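Local coordinates for glutamate ABC superfamily ATP binding cassette transporter, binding protein (Enterococcus faecium DO, PDB 5EYF), which binds glutamate between its two lobes and probably delivers it to an ABC transporter for uptake into the cell, at residues M171-N175 / A176-G180. Residues are numbered along the deposited sequence; the frame is centred on the assembly and turned at random.
Sequences MTTDN and AILLG. With GLU (glutamic acid), chain E.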
loop_
_atom_site.group_PDB
_atom_site.type_symbol
_atom_site.label_atom_id
_atom_site.label_comp_id
_atom_site.label_asym_id
_atom_site.label_seq_id
_atom_site.Cartn_x
_atom_site.Cartn_y
_atom_site.Cartn_z
HETATM N N MSE B 171 9.407 -7.959 18.284
HETATM C CA MSE B 171 7.970 -8.133 18.158
HETATM C C MSE B 171 7.561 -7.700 16.760
HETATM O O MSE B 171 8.107 -6.734 16.239
HETATM C CB MSE B 171 7.222 -7.331 19.229
HETATM C CG MSE B 171 5.729 -7.286 19.019
HETATM SE SE MSE B 171 4.929 -6.321 20.494
HETATM C CE MSE B 171 3.071 -6.426 19.804
ATOM N N THR B 172 6.600 -8.402 16.171
ATOM C CA THR B 172 6.131 -8.052 14.836
ATOM C C THR B 172 4.613 -7.967 14.765
ATOM O O THR B 172 3.894 -8.759 15.389
ATOM C CB THR B 172 6.687 -9.054 13.798
ATOM O OG1 THR B 172 6.452 -8.526 12.487
ATOM C CG2 THR B 172 6.055 -10.433 13.899
ATOM N N THR B 173 4.144 -6.944 14.041
ATOM C CA THR B 173 2.764 -6.784 13.597
ATOM C C THR B 173 2.813 -5.543 12.716
ATOM O O THR B 173 3.905 -5.167 12.264
ATOM C CB THR B 173 1.743 -6.681 14.758
ATOM O OG1 THR B 173 0.414 -6.516 14.226
ATOM C CG2 THR B 173 2.025 -5.506 15.697
ATOM N N ASP B 174 1.676 -4.934 12.419
ATOM C CA ASP B 174 1.683 -3.844 11.458
ATOM C C ASP B 174 2.411 -2.641 12.042
ATOM O O ASP B 174 2.294 -2.346 13.234
ATOM C CB ASP B 174 0.263 -3.431 11.088
ATOM C CG ASP B 174 -0.536 -4.524 10.380
ATOM O OD1 ASP B 174 0.074 -5.513 9.906
ATOM O OD2 ASP B 174 -1.808 -4.385 10.321
ATOM N N ASN B 175 3.123 -1.912 11.181
ATOM C CA ASN B 175 3.860 -0.738 11.631
ATOM C C ASN B 175 2.996 0.238 12.424
ATOM O O ASN B 175 3.414 0.707 13.491
ATOM C CB ASN B 175 4.515 -0.026 10.445
ATOM C CG ASN B 175 3.539 0.390 9.333
ATOM O OD1 ASN B 175 2.356 0.012 9.257
ATOM N ND2 ASN B 175 4.071 1.187 8.449
ATOM N N ALA B 176 1.777 0.520 11.951
ATOM C CA ALA B 176 0.926 1.509 12.618
ATOM C C ALA B 176 0.511 1.042 14.002
ATOM O O ALA B 176 0.278 1.870 14.893
ATOM C CB ALA B 176 -0.329 1.806 11.798
ATOM N N ILE B 177 0.384 -0.273 14.181
ATOM C CA ILE B 177 0.056 -0.824 15.487
ATOM C C ILE B 177 1.257 -0.736 16.410
ATOM O O ILE B 177 1.127 -0.341 17.577
ATOM C CB ILE B 177 -0.441 -2.268 15.341
ATOM C CG1 ILE B 177 -1.721 -2.279 14.482
ATOM C CG2 ILE B 177 -0.650 -2.908 16.730
ATOM C CD1 ILE B 177 -2.220 -3.659 14.107
ATOM N N LEU B 178 2.448 -1.065 15.891
ATOM C CA LEU B 178 3.666 -0.980 16.692
ATOM C C LEU B 178 3.936 0.450 17.115
ATOM O O LEU B 178 4.455 0.685 18.209
ATOM C CB LEU B 178 4.857 -1.511 15.905
ATOM C CG LEU B 178 4.863 -3.015 15.703
ATOM C CD1 LEU B 178 6.033 -3.406 14.814
ATOM C CD2 LEU B 178 4.931 -3.728 17.027
ATOM N N LEU B 179 3.617 1.417 16.249
ATOM C CA LEU B 179 3.711 2.817 16.652
ATOM C C LEU B 179 2.855 3.097 17.875
ATOM O O LEU B 179 3.281 3.822 18.776
ATOM C CB LEU B 179 3.300 3.734 15.504
ATOM C CG LEU B 179 4.373 4.061 14.460
ATOM C CD1 LEU B 179 3.804 5.020 13.437
ATOM C CD2 LEU B 179 5.617 4.640 15.105
ATOM N N GLY B 180 1.628 2.561 17.907
ATOM C CA GLY B 180 0.780 2.730 19.076
ATOM C C GLY B 180 1.426 2.201 20.334
ATOM O O GLY B 180 1.142 2.681 21.439
HETATM N N GLU E . -3.442 -6.245 9.544
HETATM C CA GLU E . -2.974 -7.594 9.900
HETATM C C GLU E . -4.081 -8.616 9.677
HETATM O O GLU E . -5.202 -8.269 9.282
HETATM C CB GLU E . -2.467 -7.658 11.355
HETATM C CG GLU E . -3.381 -6.996 12.386
HETATM C CD GLU E . -4.655 -7.776 12.696
HETATM O OE1 GLU E . -5.642 -7.129 13.062
HETATM O OE2 GLU E . -4.662 -9.029 12.665
HETATM O OXT GLU E . -3.871 -9.830 9.868
#
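Asp174 and Ile177 meet where strand 170-172 turns into helix 175-182, a strand-to-helix junction in one lobe of this family 3 solute-binding protein, and both help line the glutamate pocket. Asp174 holds the N-cap position, yet its carboxylate is given to the ligand: with CG anti to the carbonyl carbon (chi1 -64°), OD2 accepts a hydrogen bond from the amino N of the glutamate at 2.6 Å. Tyr200 OH bonds the same oxygen, so OD2 is gripped twice. Ile177 CD1 comes alongside, 3.9 Å from Asp174 OD2 and equally far from CG of the glutamate, giving the ligand an apolar neighbour beside that hydrogen bond. Thr173 turns its methyl to the helix; Thr173 and Leu178 slide past each other in opposite directions, CG2 3.7 Å from Leu178 CD2, while Thr173 and Ile177 cross at about a right angle. Met171, a selenomethionine extended toward helix 156-164, brushes Leu178 CD2 with its CG. The helix starts with a nearly straight bond from Leu178 N to Asp174 O (3.0 Å). Asn175 CG sits between its backbone N and carbonyl carbon (chi1 56°), which brings OD1 to Ala176 N: a weak bond of 2.8 Å, beside the one OD1 accepts from Gly106 N.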